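Local coordinates for protein hydrogenase 3 maturation protease (Escherichia coli, PDB 2E85) that cleaves a C-terminal peptide from the precursor of HycE, the large subunit of hydrogenase 3, as a step in maturation of that enzyme, at residues D6-V11 / L62-T67; L114-D119 / Q129-A134. The protein carries 1 engineered substitution. All blocks are in the same frame, centred on the assembly; numbering follows the deposited sequence.

Contact 1 of 2, residues D6-V11 / L62-T67; sequences DVLLCV and LIVDAT. With CA (calcium ion), chain F.
The carbonyl oxygen of Leu62 accepts the Leu9 N-H, N lying 2.8 Å from O with a bond angle of 163°. It is also approached by Leu8 CA in a CA-H...O contact at 3.3 Å. Leu9 O repeats the pattern, accepting Val64 N at 3.0 Å and facing Ile63 CA. Leu62 N to Val7 O and Val11 N to Val64 O extend the parallel register, the latter bond being nearly straight at 176°.

On one face Leu8 reaches across: CD1 lies 3.8 Å from Leu62 CG and 3.7 Å from Val64 CG2, where Leu25 of helix 21-31 covers both Leu8 and Val64. On the other face Val11 CG2 runs alongside Ile63 CG2, both side chains pointing the same way.

Asp65 carries CG anti to its own backbone nitrogen (chi1 -170°), which lays the carboxylate beside Val11, OD2 being 3.5 Å from Val11 CG1, while OD1 binds the calcium ion at 2.3 Å. Ala66 O, Asp19 and three waters also ligate the ion. Asp65 and Asp19 probably also bind nickel, as in relatives, and this site at the C-terminal ends of parallel central strands is consistent with the nickel site of this protease family.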
loop_
_atom_site.group_PDB
_atom_site.type_symbol
_atom_site.label_atom_id
_atom_site.label_comp_id
_atom_site.label_asym_id
_atom_site.label_seq_id
_atom_site.Cartn_x
_atom_site.Cartn_y
_atom_site.Cartn_z
ATOM N N ASP B 6 -12.858 -0.156 -18.900
ATOM C CA ASP B 6 -11.450 0.149 -18.829
ATOM C C ASP B 6 -11.181 1.323 -17.906
ATOM O O ASP B 6 -11.895 2.315 -17.952
ATOM C CB ASP B 6 -10.964 0.472 -20.238
ATOM C CG ASP B 6 -11.036 -0.710 -21.159
ATOM O OD1 ASP B 6 -10.895 -1.836 -20.674
ATOM O OD2 ASP B 6 -11.204 -0.504 -22.376
ATOM N N VAL B 7 -10.125 1.223 -17.115
ATOM C CA VAL B 7 -9.687 2.356 -16.274
ATOM C C VAL B 7 -8.203 2.578 -16.524
ATOM O O VAL B 7 -7.455 1.617 -16.627
ATOM C CB VAL B 7 -9.963 2.072 -14.773
ATOM C CG1 VAL B 7 -9.417 3.196 -13.893
ATOM C CG2 VAL B 7 -11.491 1.927 -14.542
ATOM N N LEU B 8 -7.816 3.853 -16.600
ATOM C CA LEU B 8 -6.426 4.253 -16.824
ATOM C C LEU B 8 -5.991 5.074 -15.629
ATOM O O LEU B 8 -6.566 6.134 -15.347
ATOM C CB LEU B 8 -6.326 5.070 -18.116
ATOM C CG LEU B 8 -5.008 5.829 -18.383
ATOM C CD1 LEU B 8 -3.821 4.880 -18.379
ATOM C CD2 LEU B 8 -5.068 6.688 -19.651
ATOM N N LEU B 9 -4.993 4.575 -14.903
ATOM C CA LEU B 9 -4.466 5.309 -13.722
ATOM C C LEU B 9 -3.175 5.945 -14.164
ATOM O O LEU B 9 -2.248 5.247 -14.567
ATOM C CB LEU B 9 -4.221 4.373 -12.537
ATOM C CG LEU B 9 -3.493 5.030 -11.336
ATOM C CD1 LEU B 9 -4.355 6.153 -10.689
ATOM C CD2 LEU B 9 -3.066 4.039 -10.286
ATOM N N CYS B 10 -3.126 7.278 -14.116
ATOM C CA CYS B 10 -1.917 7.997 -14.540
ATOM C C CYS B 10 -1.191 8.442 -13.291
ATOM O O CYS B 10 -1.759 9.218 -12.527
ATOM C CB CYS B 10 -2.247 9.253 -15.330
ATOM S SG CYS B 10 -2.932 8.891 -16.980
ATOM N N VAL B 11 0.064 8.024 -13.133
ATOM C CA VAL B 11 0.858 8.332 -11.949
ATOM C C VAL B 11 1.996 9.302 -12.285
ATOM O O VAL B 11 2.632 9.149 -13.318
ATOM C CB VAL B 11 1.469 7.006 -11.306
ATOM C CG1 VAL B 11 2.382 7.309 -10.112
ATOM C CG2 VAL B 11 0.344 6.008 -10.913
ATOM N N LEU B 62 -5.099 -0.123 -16.754
ATOM C CA LEU B 62 -3.794 0.258 -17.294
ATOM C C LEU B 62 -3.209 1.324 -16.370
ATOM O O LEU B 62 -3.870 2.318 -16.082
ATOM C CB LEU B 62 -3.944 0.856 -18.700
ATOM C CG LEU B 62 -2.694 1.393 -19.399
ATOM C CD1 LEU B 62 -1.512 0.389 -19.497
ATOM C CD2 LEU B 62 -3.027 1.920 -20.772
ATOM N N ILE B 63 -1.964 1.126 -15.970
ATOM C CA ILE B 63 -1.272 2.098 -15.120
ATOM C C ILE B 63 -0.102 2.614 -15.914
ATOM O O ILE B 63 0.667 1.812 -16.455
ATOM C CB ILE B 63 -0.745 1.418 -13.841
ATOM C CG1 ILE B 63 -1.910 0.809 -13.066
ATOM C CG2 ILE B 63 0.023 2.408 -12.960
ATOM C CD1 ILE B 63 -1.512 -0.205 -11.995
ATOM N N VAL B 64 0.023 3.939 -16.001
ATOM C CA VAL B 64 1.105 4.563 -16.754
ATOM C C VAL B 64 1.902 5.462 -15.808
ATOM O O VAL B 64 1.332 6.333 -15.141
ATOM C CB VAL B 64 0.564 5.426 -17.923
ATOM C CG1 VAL B 64 1.687 6.318 -18.529
ATOM C CG2 VAL B 64 -0.166 4.535 -18.987
ATOM N N ASP B 65 3.220 5.265 -15.780
ATOM C CA ASP B 65 4.068 5.976 -14.831
ATOM C C ASP B 65 5.455 6.131 -15.429
ATOM O O ASP B 65 5.977 5.195 -16.016
ATOM C CB ASP B 65 4.160 5.159 -13.533
ATOM C CG ASP B 65 4.835 5.928 -12.379
ATOM O OD1 ASP B 65 5.118 7.125 -12.505
ATOM O OD2 ASP B 65 5.036 5.327 -11.302
ATOM N N ALA B 66 6.062 7.306 -15.273
ATOM C CA ALA B 66 7.453 7.477 -15.580
ATOM C C ALA B 66 8.241 6.644 -14.537
ATOM O O ALA B 66 8.012 6.784 -13.327
ATOM C CB ALA B 66 7.836 8.954 -15.457
ATOM N N THR B 67 9.171 5.814 -14.999
ATOM C CA THR B 67 9.816 4.818 -14.155
ATOM C C THR B 67 11.248 4.629 -14.668
ATOM O O THR B 67 11.421 4.384 -15.841
ATOM C CB THR B 67 9.089 3.447 -14.331
ATOM O OG1 THR B 67 7.714 3.547 -13.912
ATOM C CG2 THR B 67 9.768 2.341 -13.590
HETATM CA CA CA F . 6.861 8.244 -11.488
HETATM O O HOH W 1 4.539 9.863 -14.627
HETATM O O HOH W 2 7.176 6.314 -10.076
HETATM O O HOH W 3 5.615 7.921 -9.415
HETATM O O HOH W 4 8.861 8.318 -10.461
#

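Contact 2 of 2, residues L114-D119 / Q129-A134; sequences LGIQPD and QPIKDA
Apolar contact between side chains begins at Ile116, whose CG2 meets Ala134 CB at 3.7 Å; Ile131 CG1 approaches the same CG2 from another side, at 4.4 Å. Val64 of strand 60-66 and Val135 of the helix also pack on Ile116.

Contact of side chain with backbone belongs to Ile131. Its second torsion is bent (chi2 74°), placing CD1 over the loop 117-119 that follows strand 111-116: CD1 sits 3.4 Å from Gln117 O and 3.8 Å from Asp119 N, while CG1 comes within 4.0 Å of Pro118 CA. Cutting this side chain back to CB, as in an alanine here, would probably open a gap between helix and loop, leaving Gln117 O, Pro118 CA and Asp119 N without that cover.

Polar bonds of the loop stay within it or lead outside both segments. Gln117 NE2 donates to Pro118 O at 3.0 Å, in the carbonyl plane and on a lone pair, and also to Asp68, while OE1 accepts from Met69 N and Leu71 N; four bonds thus fix the amide.

Since the measured contacts between the segments are all apolar or van der Waals, the helix is probably held by close fit, while the Gln117 amide bonds fix the loop beneath Ile131.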
loop_
_atom_site.group_PDB
_atom_site.type_symbol
_atom_site.label_atom_id
_atom_site.label_comp_id
_atom_site.label_asym_id
_atom_site.label_seq_id
_atom_site.Cartn_x
_atom_site.Cartn_y
_atom_site.Cartn_z
ATOM N N LEU B 114 2.546 0.027 -17.344
ATOM C CA LEU B 114 3.370 0.605 -18.390
ATOM C C LEU B 114 4.320 1.705 -17.885
ATOM O O LEU B 114 3.889 2.707 -17.299
ATOM C CB LEU B 114 2.473 1.170 -19.484
ATOM C CG LEU B 114 3.138 1.735 -20.738
ATOM C CD1 LEU B 114 2.177 1.693 -21.910
ATOM C CD2 LEU B 114 3.669 3.171 -20.563
ATOM N N GLY B 115 5.612 1.497 -18.107
ATOM C CA GLY B 115 6.641 2.432 -17.673
ATOM C C GLY B 115 7.138 3.212 -18.870
ATOM O O GLY B 115 7.242 2.686 -19.994
ATOM N N ILE B 116 7.458 4.467 -18.623
ATOM C CA ILE B 116 8.096 5.317 -19.612
ATOM C C ILE B 116 9.380 5.790 -18.957
ATOM O O ILE B 116 9.333 6.343 -17.825
ATOM C CB ILE B 116 7.269 6.589 -19.902
ATOM C CG1 ILE B 116 5.934 6.234 -20.528
ATOM C CG2 ILE B 116 8.066 7.594 -20.764
ATOM C CD1 ILE B 116 4.901 7.359 -20.526
ATOM N N GLN B 117 10.497 5.637 -19.671
ATOM C CA GLN B 117 11.799 6.058 -19.138
ATOM C C GLN B 117 11.961 7.566 -19.096
ATOM O O GLN B 117 11.970 8.212 -20.137
ATOM C CB GLN B 117 12.923 5.472 -19.980
ATOM C CG GLN B 117 14.304 5.921 -19.501
ATOM C CD GLN B 117 14.711 5.240 -18.266
ATOM O OE1 GLN B 117 14.635 4.014 -18.182
ATOM N NE2 GLN B 117 15.170 6.004 -17.287
ATOM N N PRO B 118 12.130 8.132 -17.884
ATOM C CA PRO B 118 12.469 9.551 -17.828
ATOM C C PRO B 118 13.939 9.802 -18.071
ATOM O O PRO B 118 14.789 8.883 -17.978
ATOM C CB PRO B 118 12.135 9.938 -16.389
ATOM C CG PRO B 118 12.426 8.727 -15.610
ATOM C CD PRO B 118 11.937 7.572 -16.532
ATOM N N ASP B 119 14.231 11.054 -18.375
ATOM C CA ASP B 119 15.594 11.515 -18.434
ATOM C C ASP B 119 15.922 12.340 -17.232
ATOM O O ASP B 119 16.819 11.994 -16.450
ATOM C CB ASP B 119 15.870 12.331 -19.685
ATOM C CG ASP B 119 17.387 12.493 -19.937
ATOM O OD1 ASP B 119 18.133 11.908 -19.103
ATOM O OD2 ASP B 119 17.777 13.208 -20.899
ATOM N N GLN B 129 11.898 16.210 -24.705
ATOM C CA GLN B 129 11.161 15.823 -25.908
ATOM C C GLN B 129 10.865 14.318 -26.033
ATOM O O GLN B 129 9.751 13.964 -26.444
ATOM C CB GLN B 129 11.870 16.341 -27.157
ATOM C CG GLN B 129 11.048 16.284 -28.430
ATOM C CD GLN B 129 9.803 17.128 -28.353
ATOM O OE1 GLN B 129 9.855 18.336 -28.079
ATOM N NE2 GLN B 129 8.673 16.506 -28.614
ATOM N N PRO B 130 11.853 13.442 -25.778
ATOM C CA PRO B 130 11.572 11.998 -25.879
ATOM C C PRO B 130 10.436 11.520 -24.989
ATOM O O PRO B 130 9.694 10.599 -25.369
ATOM C CB PRO B 130 12.901 11.374 -25.473
ATOM C CG PRO B 130 13.881 12.323 -26.006
ATOM C CD PRO B 130 13.295 13.643 -25.540
ATOM N N ILE B 131 10.252 12.181 -23.849
ATOM C CA ILE B 131 9.171 11.794 -22.953
ATOM C C ILE B 131 7.834 12.332 -23.486
ATOM O O ILE B 131 6.826 11.650 -23.433
ATOM C CB ILE B 131 9.517 12.259 -21.497
ATOM C CG1 ILE B 131 10.521 11.266 -20.889
ATOM C CG2 ILE B 131 8.261 12.344 -20.632
ATOM C CD1 ILE B 131 11.945 11.385 -21.425
ATOM N N LYS B 132 7.848 13.523 -24.051
ATOM C CA LYS B 132 6.642 14.099 -24.656
ATOM C C LYS B 132 6.163 13.219 -25.775
ATOM O O LYS B 132 4.965 12.931 -25.867
ATOM C CB LYS B 132 6.895 15.516 -25.174
ATOM C CG LYS B 132 7.120 16.538 -24.052
ATOM C CD LYS B 132 7.386 17.900 -24.687
ATOM C CE LYS B 132 7.889 18.901 -23.699
ATOM N NZ LYS B 132 7.835 20.250 -24.334
ATOM N N ASP B 133 7.107 12.808 -26.632
ATOM C CA ASP B 133 6.860 11.846 -27.724
ATOM C C ASP B 133 6.311 10.491 -27.216
ATOM O O ASP B 133 5.407 9.905 -27.832
ATOM C CB ASP B 133 8.152 11.597 -28.525
ATOM C CG ASP B 133 8.640 12.826 -29.289
ATOM O OD1 ASP B 133 7.885 13.805 -29.466
ATOM O OD2 ASP B 133 9.805 12.797 -29.726
ATOM N N ALA B 134 6.865 9.976 -26.106
ATOM C CA ALA B 134 6.434 8.680 -25.561
ATOM C C ALA B 134 4.998 8.822 -25.094
ATOM O O ALA B 134 4.190 7.902 -25.267
ATOM C CB ALA B 134 7.350 8.263 -24.363
#

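Strand 6-11 comes first in the chain, and contact 1 closes a long loop of 50 residues holding helix 21-31, edge strand 38-43 and helix 50-56; 6-11 lies between 38-43 and 60-66 in the sheet. The chain then passes through 76-78, 81-86 and 97-108 before strand 111-116, where contact 2 closes a short loop of nine residues without helix or strand and brings in helix 129-141. The two loops follow in series, neither nesting nor crossing. Strands 60-66 and 111-116 are neighbours, and probable hydrogen bonds from Leu114 N to Ile63 O (2.7 Å) and Thr67 N to Ile116 O (2.9 Å) join the contacts, tying the sheet centre to the C-terminal helix.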